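Local coordinates for protein SAM-dependent methyltransferase (Thiobacillus denitrificans, PDB 5EPE) that probably transfers a methyl group from S-adenosyl-L-methionine to an acceptor, and binds the by-product S-adenosyl-L-homocysteine, at residues S12-H17 with A197-T202; N18-E23 with L238-F243; L41-G46 with T63-S68; M50-A55 with V88-G93. All coordinates share one frame; numbering follows the deposited sequence.

Interaction 1. Residues S12-H17 with A197-T202. With SAH (S-adenosyl-L-homocysteine), chain B.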
# COMPACT_ATOMS: atom_id res chain seq x y z
N SER A 12 12.85 37.09 -22.67
CA SER A 12 12.79 38.27 -23.58
C SER A 12 11.67 38.13 -24.63
O SER A 12 11.21 39.13 -25.19
CB SER A 12 14.12 38.52 -24.32
OG SER A 12 14.52 37.36 -25.06
N ALA A 13 11.27 36.90 -24.94
CA ALA A 13 10.26 36.67 -25.95
C ALA A 13 8.93 36.29 -25.33
O ALA A 13 8.05 35.82 -26.04
CB ALA A 13 10.74 35.57 -26.89
N HIS A 14 8.76 36.39 -24.01
CA HIS A 14 7.47 36.07 -23.38
C HIS A 14 6.57 37.33 -23.36
O HIS A 14 7.07 38.39 -22.98
CB HIS A 14 7.69 35.70 -21.93
CG HIS A 14 8.08 34.28 -21.71
ND1 HIS A 14 9.17 33.69 -22.34
CD2 HIS A 14 7.51 33.31 -20.96
CE1 HIS A 14 9.26 32.43 -21.94
NE2 HIS A 14 8.24 32.16 -21.14
N ARG A 15 5.30 37.21 -23.74
CA ARG A 15 4.31 38.26 -23.45
C ARG A 15 3.79 38.10 -22.02
O ARG A 15 3.59 39.07 -21.35
CB ARG A 15 3.16 38.24 -24.43
CG ARG A 15 3.57 38.73 -25.83
CD ARG A 15 2.35 38.67 -26.74
NE ARG A 15 2.72 39.09 -28.09
CZ ARG A 15 2.08 38.76 -29.19
NH1 ARG A 15 0.98 38.02 -29.15
NH2 ARG A 15 2.51 39.20 -30.35
N ILE A 16 3.63 36.86 -21.57
CA ILE A 16 3.11 36.54 -20.25
C ILE A 16 4.21 35.81 -19.47
O ILE A 16 4.67 34.78 -19.89
CB ILE A 16 1.84 35.66 -20.36
CG1 ILE A 16 0.78 36.36 -21.23
CG2 ILE A 16 1.33 35.29 -18.97
CD1 ILE A 16 -0.37 35.49 -21.72
N HIS A 17 4.66 36.40 -18.36
CA HIS A 17 5.72 35.90 -17.56
C HIS A 17 5.19 35.03 -16.41
O HIS A 17 5.59 35.19 -15.26
CB HIS A 17 6.55 37.08 -17.02
CG HIS A 17 7.14 37.95 -18.08
ND1 HIS A 17 8.32 37.65 -18.71
CD2 HIS A 17 6.67 39.07 -18.69
CE1 HIS A 17 8.57 38.57 -19.64
NE2 HIS A 17 7.58 39.44 -19.65
N ALA A 197 8.45 25.99 -21.67
CA ALA A 197 9.05 25.56 -22.93
C ALA A 197 9.52 26.66 -23.82
O ALA A 197 10.53 26.52 -24.56
CB ALA A 197 8.16 24.60 -23.67
N ALA A 198 8.81 27.78 -23.77
CA ALA A 198 9.23 28.93 -24.57
C ALA A 198 10.57 29.44 -24.15
O ALA A 198 11.27 30.04 -24.96
CB ALA A 198 8.19 30.07 -24.45
N LYS A 199 10.95 29.25 -22.88
CA LYS A 199 12.27 29.67 -22.43
C LYS A 199 13.37 28.89 -23.13
O LYS A 199 14.43 29.43 -23.37
CB LYS A 199 12.44 29.46 -20.93
CG LYS A 199 11.47 30.23 -20.05
CD LYS A 199 11.68 29.83 -18.60
CE LYS A 199 10.67 30.49 -17.69
NZ LYS A 199 10.96 29.99 -16.31
N TRP A 200 13.09 27.64 -23.50
CA TRP A 200 14.14 26.81 -24.07
C TRP A 200 14.53 27.31 -25.46
O TRP A 200 15.72 27.40 -25.76
CB TRP A 200 13.73 25.32 -24.11
CG TRP A 200 13.13 24.83 -22.82
CD1 TRP A 200 13.38 25.27 -21.56
CD2 TRP A 200 12.19 23.78 -22.71
NE1 TRP A 200 12.60 24.59 -20.66
CE2 TRP A 200 11.85 23.67 -21.34
CE3 TRP A 200 11.59 22.92 -23.64
CZ2 TRP A 200 10.94 22.75 -20.88
CZ3 TRP A 200 10.69 21.98 -23.17
CH2 TRP A 200 10.38 21.91 -21.80
N LEU A 201 13.56 27.67 -26.29
CA LEU A 201 13.86 28.17 -27.63
C LEU A 201 14.61 29.51 -27.53
O LEU A 201 15.58 29.75 -28.22
CB LEU A 201 12.56 28.31 -28.44
CG LEU A 201 12.74 28.81 -29.87
CD1 LEU A 201 13.67 27.91 -30.64
CD2 LEU A 201 11.40 28.98 -30.60
N THR A 202 14.12 30.38 -26.64
CA THR A 202 14.76 31.64 -26.40
C THR A 202 16.26 31.46 -26.00
O THR A 202 17.14 32.13 -26.52
CB THR A 202 14.00 32.47 -25.36
OG1 THR A 202 12.67 32.69 -25.84
CG2 THR A 202 14.71 33.89 -25.13
N SAH B . 2.53 40.02 -13.85
CA SAH B . 3.48 39.81 -15.01
CB SAH B . 4.89 39.57 -14.51
CG SAH B . 5.12 38.36 -13.58
SD SAH B . 6.84 37.96 -13.38
C SAH B . 3.05 38.69 -15.93
O SAH B . 2.28 37.81 -15.50
OXT SAH B . 3.46 38.62 -17.10
C5' SAH B . 7.42 38.93 -11.97
C4' SAH B . 7.63 40.40 -12.37
O4' SAH B . 7.92 41.19 -11.21
C3' SAH B . 8.77 40.63 -13.37
O3' SAH B . 8.23 41.32 -14.51
C2' SAH B . 9.79 41.50 -12.63
O2' SAH B . 10.38 42.49 -13.46
C1' SAH B . 8.90 42.17 -11.62
N9 SAH B . 9.48 42.69 -10.37
C8 SAH B . 10.36 42.05 -9.54
N7 SAH B . 10.61 42.77 -8.47
C5 SAH B . 9.84 43.93 -8.63
C6 SAH B . 9.68 45.10 -7.84
N6 SAH B . 10.34 45.25 -6.67
N1 SAH B . 8.84 46.08 -8.26
C2 SAH B . 8.20 45.91 -9.45
N3 SAH B . 8.30 44.85 -10.27
C4 SAH B . 9.14 43.88 -9.80
O HOH W 1 11.51 34.05 -23.85
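Ala198, on helix 189-209, sets its CB against the His14 imidazole, 3.6 Å from CE1. Lys199 comes next, and its CG reaches the same CE1 while the side chain crosses the histidine at about a right angle. The extended remainder of the lysine carries NZ to a salt bridge with Glu196. The His14 ring, which leans obliquely on these two neighbours, is held at both nitrogens: NE2 bonds to the carbonyl of Tyr195, and ND1 lies 2.8 Å from a water in the ring plane. With CG anti to the carbonyl carbon (chi1 -83°), the imidazole extends to the helix although the backbones stay well apart. Thr202 closes the contact one turn later. Its OG1 is 2.7 Å from the same water, which also accepts from Ala13 N at 3.1 Å, so one water ties loop to helix through three protein atoms. The two branches of Thr202 divide the work, OG1 lying 3.6 Å from Ala13 CB and CG2 touching Ser12 OG. Arg33 of the second subunit bonds to Thr202 OG1 and Ala198 O, placing the helix at a subunit interface. Three residues beyond His14, the His17 amide gives a nearly straight bond (164°) to SAH OXT, 2.8 Å long; the arrangement is thus that of a cofactor-binding loop of a methyltransferase, backed on its far side by helix 189-209.

Interaction 2. Residues N18-E23 with L238-F243. With SAH (S-adenosyl-L-homocysteine), chain B.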
# COMPACT_ATOMS: atom_id res chain seq x y z
N ASN A 18 4.33 34.08 -16.75
CA ASN A 18 3.70 33.24 -15.78
C ASN A 18 3.07 32.11 -16.57
O ASN A 18 2.88 32.21 -17.77
CB ASN A 18 2.60 34.02 -15.02
CG ASN A 18 3.11 34.63 -13.73
OD1 ASN A 18 3.74 33.96 -12.91
ND2 ASN A 18 2.81 35.89 -13.52
N PRO A 19 2.67 31.04 -15.88
CA PRO A 19 2.04 29.87 -16.58
C PRO A 19 0.56 30.08 -16.95
O PRO A 19 -0.34 29.37 -16.51
CB PRO A 19 2.25 28.74 -15.58
CG PRO A 19 2.30 29.42 -14.22
CD PRO A 19 2.96 30.74 -14.45
N PHE A 20 0.30 31.08 -17.78
CA PHE A 20 -1.00 31.40 -18.26
C PHE A 20 -0.88 31.58 -19.77
O PHE A 20 0.09 32.10 -20.25
CB PHE A 20 -1.48 32.74 -17.71
CG PHE A 20 -2.66 32.67 -16.76
CD1 PHE A 20 -2.89 31.55 -15.97
CD2 PHE A 20 -3.48 33.76 -16.64
CE1 PHE A 20 -3.95 31.52 -15.11
CE2 PHE A 20 -4.57 33.71 -15.80
CZ PHE A 20 -4.79 32.58 -15.04
N THR A 21 -1.82 31.05 -20.51
CA THR A 21 -1.92 31.32 -21.92
C THR A 21 -2.65 32.63 -22.20
O THR A 21 -3.28 33.18 -21.31
CB THR A 21 -2.72 30.20 -22.59
OG1 THR A 21 -4.02 30.06 -21.98
CG2 THR A 21 -1.96 28.90 -22.54
N PRO A 22 -2.61 33.12 -23.47
CA PRO A 22 -3.51 34.21 -23.83
C PRO A 22 -4.98 33.87 -23.56
O PRO A 22 -5.77 34.75 -23.16
CB PRO A 22 -3.27 34.38 -25.34
CG PRO A 22 -1.90 33.96 -25.53
CD PRO A 22 -1.64 32.84 -24.55
N GLU A 23 -5.36 32.61 -23.76
CA GLU A 23 -6.75 32.24 -23.59
C GLU A 23 -7.13 32.32 -22.11
O GLU A 23 -8.19 32.80 -21.74
CB GLU A 23 -6.99 30.84 -24.17
CG GLU A 23 -6.73 30.68 -25.70
CD GLU A 23 -5.23 30.72 -26.22
OE1 GLU A 23 -4.23 30.65 -25.50
OE2 GLU A 23 -5.04 30.83 -27.45
N LEU A 238 3.36 21.22 -9.42
CA LEU A 238 3.20 22.62 -9.11
C LEU A 238 1.95 23.20 -9.77
O LEU A 238 1.82 23.18 -11.00
CB LEU A 238 4.44 23.46 -9.44
CG LEU A 238 4.55 24.87 -8.75
CD1 LEU A 238 4.53 24.84 -7.21
CD2 LEU A 238 5.84 25.61 -9.20
N GLY A 239 1.06 23.70 -8.95
CA GLY A 239 -0.11 24.45 -9.45
C GLY A 239 0.18 25.96 -9.46
O GLY A 239 1.09 26.44 -8.79
N TRP A 240 -0.66 26.70 -10.17
CA TRP A 240 -0.59 28.16 -10.21
C TRP A 240 -1.97 28.69 -10.61
O TRP A 240 -2.77 28.03 -11.32
CB TRP A 240 0.51 28.64 -11.16
CG TRP A 240 0.89 30.07 -11.00
CD1 TRP A 240 1.89 30.58 -10.20
CD2 TRP A 240 0.31 31.18 -11.69
NE1 TRP A 240 1.89 31.94 -10.29
CE2 TRP A 240 0.98 32.33 -11.24
CE3 TRP A 240 -0.70 31.30 -12.66
CZ2 TRP A 240 0.66 33.62 -11.73
CZ3 TRP A 240 -1.05 32.55 -13.13
CH2 TRP A 240 -0.37 33.70 -12.67
N GLY A 241 -2.30 29.86 -10.07
CA GLY A 241 -3.51 30.54 -10.52
C GLY A 241 -3.63 31.94 -10.08
O GLY A 241 -2.82 32.44 -9.28
N VAL A 242 -4.64 32.59 -10.65
CA VAL A 242 -5.05 33.93 -10.21
C VAL A 242 -6.36 33.85 -9.44
O VAL A 242 -7.35 33.33 -9.93
CB VAL A 242 -5.12 34.94 -11.35
CG1 VAL A 242 -5.42 36.31 -10.81
CG2 VAL A 242 -3.83 34.97 -12.13
N PHE A 243 -6.32 34.38 -8.23
CA PHE A 243 -7.39 34.37 -7.27
C PHE A 243 -7.89 35.80 -7.06
O PHE A 243 -7.10 36.72 -6.79
CB PHE A 243 -6.87 33.77 -5.98
CG PHE A 243 -6.32 32.38 -6.16
CD1 PHE A 243 -5.01 32.20 -6.50
CD2 PHE A 243 -7.14 31.26 -5.98
CE1 PHE A 243 -4.51 30.91 -6.69
CE2 PHE A 243 -6.63 29.98 -6.08
CZ PHE A 243 -5.32 29.81 -6.49
N SAH B . 2.53 40.02 -13.85
CA SAH B . 3.48 39.81 -15.01
CB SAH B . 4.89 39.57 -14.51
CG SAH B . 5.12 38.36 -13.58
SD SAH B . 6.84 37.96 -13.38
C SAH B . 3.05 38.69 -15.93
O SAH B . 2.28 37.81 -15.50
OXT SAH B . 3.46 38.62 -17.10
C5' SAH B . 7.42 38.93 -11.97
C4' SAH B . 7.63 40.40 -12.37
O4' SAH B . 7.92 41.19 -11.21
C3' SAH B . 8.77 40.63 -13.37
O3' SAH B . 8.23 41.32 -14.51
C2' SAH B . 9.79 41.50 -12.63
O2' SAH B . 10.38 42.49 -13.46
C1' SAH B . 8.90 42.17 -11.62
N9 SAH B . 9.48 42.69 -10.37
C8 SAH B . 10.36 42.05 -9.54
N7 SAH B . 10.61 42.77 -8.47
C5 SAH B . 9.84 43.93 -8.63
C6 SAH B . 9.68 45.10 -7.84
N6 SAH B . 10.34 45.25 -6.67
N1 SAH B . 8.84 46.08 -8.26
C2 SAH B . 8.20 45.91 -9.45
N3 SAH B . 8.30 44.85 -10.27
C4 SAH B . 9.14 43.88 -9.80
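Trp240 turns its indole toward the loop by placing CG anti to the backbone N (chi1 -164°), while Phe20 adopts an unusual chi1 of -113° that brings its ring up to the indole rim. The two rings form a T-shaped pair: the edge of the tryptophan six-membered ring points at the phenylalanine face, with centroids 5.2 Å apart and planes at 79°. Trp240 CZ3 makes the closest approach, 3.5 Å from Phe20 CD1 and offset toward the rim of that ring. Over an indole face lie the two preceding residues. Pro19 CD sits above the five-membered ring in a CH-pi contact, 4.0 Å from its centroid, and Pro19 CG comes within 3.6 Å of Trp240 CG. Asn18 CB makes a second, more offset CH-pi contact with the six-membered ring, and its amide slants over the indole with Asn18 OD1 3.3 Å from Trp240 CZ2. Farther along strand 238-247, Val242 CG2 meets the Phe20 ring obliquely, 3.9 Å from Phe20 CZ. The chain makes an inverse gamma turn at Pro19, and Asn18, Pro19 and Phe20 all touch the indole. Asn18 ND2 donates 2.8 Å to SAH O and also bonds to the carbonyl of Val110. The ligand carboxylate is therefore gripped by an amide whose orientation is limited by its second bond and by the indole beneath it, a polar first shell backed by buried aromatic and apolar groups.

Interaction 3. Residues L41-G46 with T63-S68. With SAH (S-adenosyl-L-homocysteine), chain B.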
# COMPACT_ATOMS: atom_id res chain seq x y z
N LEU A 41 -4.85 48.72 -11.24
CA LEU A 41 -3.44 48.87 -10.85
C LEU A 41 -2.79 47.49 -10.88
O LEU A 41 -3.36 46.52 -10.32
CB LEU A 41 -3.32 49.41 -9.43
CG LEU A 41 -1.90 49.55 -8.85
CD1 LEU A 41 -1.08 50.59 -9.61
CD2 LEU A 41 -1.98 49.87 -7.38
N ASP A 42 -1.64 47.39 -11.53
CA ASP A 42 -0.92 46.09 -11.68
C ASP A 42 0.50 46.29 -11.17
O ASP A 42 1.30 47.01 -11.78
CB ASP A 42 -0.96 45.62 -13.12
CG ASP A 42 -0.52 44.15 -13.29
OD1 ASP A 42 -0.34 43.38 -12.27
OD2 ASP A 42 -0.36 43.75 -14.49
N LEU A 43 0.82 45.71 -10.02
CA LEU A 43 2.18 45.78 -9.46
C LEU A 43 3.01 44.55 -9.88
O LEU A 43 2.69 43.40 -9.53
CB LEU A 43 2.13 45.84 -7.95
CG LEU A 43 1.33 47.01 -7.39
CD1 LEU A 43 1.51 47.09 -5.88
CD2 LEU A 43 1.76 48.33 -8.02
N GLY A 44 4.12 44.80 -10.57
CA GLY A 44 4.91 43.76 -11.20
C GLY A 44 4.26 43.33 -12.49
O GLY A 44 4.00 42.12 -12.72
N SER A 45 4.00 44.33 -13.35
CA SER A 45 3.18 44.16 -14.53
C SER A 45 3.84 43.47 -15.75
O SER A 45 3.17 43.27 -16.77
CB SER A 45 2.54 45.49 -14.92
OG SER A 45 3.51 46.47 -15.09
N GLY A 46 5.11 43.10 -15.64
CA GLY A 46 5.79 42.35 -16.67
C GLY A 46 5.82 43.13 -17.96
O GLY A 46 6.22 44.33 -17.95
N THR A 63 -2.64 51.33 -14.69
CA THR A 63 -1.23 51.58 -14.53
C THR A 63 -0.51 50.30 -14.13
O THR A 63 -0.97 49.62 -13.22
CB THR A 63 -1.03 52.61 -13.42
OG1 THR A 63 -1.74 53.78 -13.82
CG2 THR A 63 0.44 52.97 -13.28
N GLY A 64 0.63 50.05 -14.76
CA GLY A 64 1.49 48.89 -14.48
C GLY A 64 2.88 49.34 -14.07
O GLY A 64 3.52 50.15 -14.78
N ILE A 65 3.34 48.86 -12.92
CA ILE A 65 4.68 49.18 -12.44
C ILE A 65 5.54 47.94 -12.52
O ILE A 65 5.14 46.87 -11.98
CB ILE A 65 4.72 49.62 -10.95
CG1 ILE A 65 3.60 50.59 -10.57
CG2 ILE A 65 6.06 50.18 -10.58
CD1 ILE A 65 3.44 51.77 -11.44
N ASP A 66 6.71 48.05 -13.12
CA ASP A 66 7.61 46.92 -13.21
C ASP A 66 9.06 47.37 -13.08
O ASP A 66 9.47 48.43 -13.61
CB ASP A 66 7.42 46.12 -14.50
CG ASP A 66 8.00 44.68 -14.37
OD1 ASP A 66 7.25 43.78 -13.90
OD2 ASP A 66 9.21 44.44 -14.72
N LEU A 67 9.83 46.53 -12.38
CA LEU A 67 11.24 46.80 -12.14
C LEU A 67 12.14 46.56 -13.37
O LEU A 67 13.27 47.08 -13.45
CB LEU A 67 11.73 45.90 -10.99
CG LEU A 67 13.10 46.14 -10.39
CD1 LEU A 67 13.19 47.59 -9.96
CD2 LEU A 67 13.36 45.20 -9.22
N SER A 68 11.69 45.74 -14.32
CA SER A 68 12.51 45.44 -15.51
C SER A 68 12.40 46.58 -16.55
O SER A 68 11.29 46.98 -16.97
CB SER A 68 12.03 44.14 -16.18
OG SER A 68 12.70 43.98 -17.43
N SAH B . 2.53 40.02 -13.85
CA SAH B . 3.48 39.81 -15.01
CB SAH B . 4.89 39.57 -14.51
CG SAH B . 5.12 38.36 -13.58
SD SAH B . 6.84 37.96 -13.38
C SAH B . 3.05 38.69 -15.93
O SAH B . 2.28 37.81 -15.50
OXT SAH B . 3.46 38.62 -17.10
C5' SAH B . 7.42 38.93 -11.97
C4' SAH B . 7.63 40.40 -12.37
O4' SAH B . 7.92 41.19 -11.21
C3' SAH B . 8.77 40.63 -13.37
O3' SAH B . 8.23 41.32 -14.51
C2' SAH B . 9.79 41.50 -12.63
O2' SAH B . 10.38 42.49 -13.46
C1' SAH B . 8.90 42.17 -11.62
N9 SAH B . 9.48 42.69 -10.37
C8 SAH B . 10.36 42.05 -9.54
N7 SAH B . 10.61 42.77 -8.47
C5 SAH B . 9.84 43.93 -8.63
C6 SAH B . 9.68 45.10 -7.84
N6 SAH B . 10.34 45.25 -6.67
N1 SAH B . 8.84 46.08 -8.26
C2 SAH B . 8.20 45.91 -9.45
N3 SAH B . 8.30 44.85 -10.27
C4 SAH B . 9.14 43.88 -9.80
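Asp66 and Gly46 meet at the end of two parallel strands, where Gly46 N donates 2.8 Å to Asp66 OD1 from well above the carboxylate plane. Extended from the backbone with CG anti to N (chi1 -160°), the aspartate carries both oxygens to the ligand ribose: OD1 accepts from SAH O3' and OD2 from SAH O2', the latter at 2.6 Å. OD2 also takes the amide of Ser68 on its anti side, closing an Asx turn that fixes the rotation of the carboxylate. This acidic residue at the end of the second strand, gripping both ribose hydroxyls, is the hallmark of class I methyltransferases with a Rossmann-like fold, and the turn Gly44-Ser45-Gly46 opens their glycine-rich loop after the first strand. Gly44 and Gly46 both have positive phi, and Gly44 O receives the SAH amino group at 2.8 Å. In the turn, Ile65 O accepts twice: Gly44 N lies almost in line with the C=O but its N-H is bent (138°), whereas Ser45 N approaches from above the carbonyl plane. Ser45 takes chi1 55°, with OG between its backbone N and carbonyl carbon, and so tucks that oxygen over the side-chainless Gly64, 3.2 Å from its CA. Earlier along the strands, Asp42 N and O bond to Thr63 O and Ile65 N in regular parallel fashion. On the sheet face opposite Asp42, the Leu43 and Ile65 side chains run alongside one another in a common direction, with Leu43 CD2 3.9 Å from Ile65 CG1; Leu41 folds its CD1 over Thr63 O.

Interaction 4. Residues M50-A55 with V88-G93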
# COMPACT_ATOMS: atom_id res chain seq x y z
N MSE A 50 -1.49 41.80 -19.54
CA MSE A 50 -2.79 41.85 -18.88
C MSE A 50 -3.46 43.20 -19.07
O MSE A 50 -4.57 43.27 -19.55
CB MSE A 50 -2.60 41.55 -17.38
CG MSE A 50 -3.98 41.46 -16.77
SE MSE A 50 -3.72 40.87 -14.86
CE MSE A 50 -3.47 42.55 -14.07
N LEU A 51 -2.79 44.28 -18.69
CA LEU A 51 -3.35 45.61 -18.95
C LEU A 51 -3.66 45.91 -20.42
O LEU A 51 -4.74 46.41 -20.70
CB LEU A 51 -2.46 46.72 -18.38
CG LEU A 51 -2.47 46.76 -16.86
CD1 LEU A 51 -1.44 47.76 -16.37
CD2 LEU A 51 -3.83 47.13 -16.29
N CYS A 52 -2.75 45.59 -21.35
CA CYS A 52 -2.97 45.92 -22.75
C CYS A 52 -4.19 45.17 -23.33
O CYS A 52 -5.01 45.78 -24.02
CB CYS A 52 -1.75 45.64 -23.61
SG CYS A 52 -0.41 46.78 -23.20
N THR A 53 -4.29 43.87 -23.07
CA THR A 53 -5.37 43.07 -23.65
C THR A 53 -6.73 43.38 -23.05
O THR A 53 -7.72 43.41 -23.78
CB THR A 53 -5.10 41.57 -23.58
OG1 THR A 53 -4.85 41.15 -22.22
CG2 THR A 53 -3.91 41.19 -24.46
N TRP A 54 -6.78 43.64 -21.73
CA TRP A 54 -8.02 44.07 -21.08
C TRP A 54 -8.44 45.48 -21.50
O TRP A 54 -9.62 45.77 -21.62
CB TRP A 54 -7.91 43.96 -19.55
CG TRP A 54 -7.78 42.49 -19.07
CD1 TRP A 54 -7.74 41.35 -19.83
CD2 TRP A 54 -7.59 42.08 -17.73
NE1 TRP A 54 -7.56 40.23 -19.03
CE2 TRP A 54 -7.45 40.66 -17.74
CE3 TRP A 54 -7.52 42.75 -16.52
CZ2 TRP A 54 -7.28 39.92 -16.55
CZ3 TRP A 54 -7.35 42.02 -15.35
CH2 TRP A 54 -7.24 40.63 -15.38
N ALA A 55 -7.48 46.35 -21.76
CA ALA A 55 -7.83 47.66 -22.32
C ALA A 55 -8.56 47.51 -23.69
O ALA A 55 -9.62 48.10 -23.91
CB ALA A 55 -6.56 48.51 -22.45
N VAL A 88 -3.67 52.87 -20.87
CA VAL A 88 -2.80 52.15 -19.92
C VAL A 88 -1.40 52.73 -19.93
O VAL A 88 -0.87 52.98 -21.03
CB VAL A 88 -2.78 50.62 -20.16
CG1 VAL A 88 -4.16 50.04 -19.91
CG2 VAL A 88 -2.38 50.27 -21.58
N LYS A 89 -0.85 52.95 -18.72
CA LYS A 89 0.43 53.64 -18.50
C LYS A 89 1.36 52.65 -17.82
O LYS A 89 0.95 51.98 -16.87
CB LYS A 89 0.25 54.82 -17.54
CG LYS A 89 1.52 55.60 -17.20
N PHE A 90 2.60 52.58 -18.29
CA PHE A 90 3.62 51.70 -17.71
C PHE A 90 4.76 52.49 -17.13
O PHE A 90 5.30 53.41 -17.80
CB PHE A 90 4.11 50.72 -18.75
CG PHE A 90 3.01 49.85 -19.21
CD1 PHE A 90 2.58 48.79 -18.41
CD2 PHE A 90 2.32 50.14 -20.38
CE1 PHE A 90 1.53 48.00 -18.80
CE2 PHE A 90 1.26 49.34 -20.77
CZ PHE A 90 0.85 48.28 -19.98
N ILE A 91 5.13 52.14 -15.90
CA ILE A 91 6.14 52.87 -15.19
C ILE A 91 7.25 51.92 -14.86
O ILE A 91 6.99 50.85 -14.29
CB ILE A 91 5.61 53.50 -13.90
CG1 ILE A 91 4.55 54.57 -14.25
CG2 ILE A 91 6.74 54.11 -13.10
CD1 ILE A 91 3.83 55.16 -13.05
N HIS A 92 8.49 52.33 -15.18
CA HIS A 92 9.65 51.55 -14.78
C HIS A 92 10.04 51.93 -13.36
O HIS A 92 10.37 53.08 -13.08
CB HIS A 92 10.84 51.70 -15.71
CG HIS A 92 12.05 50.97 -15.25
ND1 HIS A 92 13.31 51.51 -15.32
CD2 HIS A 92 12.20 49.75 -14.68
CE1 HIS A 92 14.19 50.65 -14.83
NE2 HIS A 92 13.54 49.57 -14.44
N GLY A 93 10.00 50.96 -12.44
CA GLY A 93 10.38 51.22 -11.05
C GLY A 93 10.01 50.13 -10.06
O GLY A 93 9.45 49.11 -10.42
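Apolar packing of a helix on an edge strand of the central sheet joins Leu51, Cys52 and Ala55 of helix 49-58 to Val88 and Phe90 of strand 88-92. The short segments run almost exactly antiparallel, at 173°, with their axes 9.0 Å apart, and no hydrogen bond links them. Val88 CG1 fits against one turn of the helix, 3.8 Å from Ala55 CB and 4.0 Å from Leu51 CB; it also rests on the carbonyl oxygen of Leu51, which is engaged by Ala55 N. The other methyl, CG2, turns toward Cys52 SG. Two residues on, Phe90 holds CG anti to its carbonyl carbon (chi1 -62°), and the ring reaches back to the helix although its CB does not aim there. Leu51 and Phe90 pass alongside one another, heading opposite ways, which brings CD1 of the leucine to 3.8 Å from CE1 of the ring. Cys52 SG meets the outer carbons of the same ring, nearest CZ at 3.8 Å, in an oblique sulfur-aromatic contact with the sulfur 4.9 Å from the ring centroid. Leucine and cysteine both approach obliquely, and between them they meet CE1, CZ and CE2. Helix 69-82 extends the layer, with Ala79 and Leu82 touching Cys52 and Ala75 touching Phe90. Strand 88-92 pairs with strand 61-66, whose preceding helix is 49-58; such packing of a crossover helix against the sheet is typical of the alpha/beta Rossmann-like fold.

Interactions 1, 2 and 3 all touch S-adenosyl-L-homocysteine directly, whereas interaction 4 reaches it only through Gly93, its helix-strand packing lying farther off. Interactions 3 and 4 have centres about 7 Å apart: the first pairs strands 39-43 and 61-66, the second packs the helix between them on the next strand, 88-92, and Gly64 O and Ile91 N probably hydrogen-bond. Residues 12-17 and 18-23 are consecutive, and Ile16 packs on Thr21 and Pro22, yet their partners diverge, leaving centres about 15 Å apart. Along the chain, interactions 3 and 4 fall between the N-terminal loop and helix 189-209 and strand 238-247, which support that ligand-binding loop from outside.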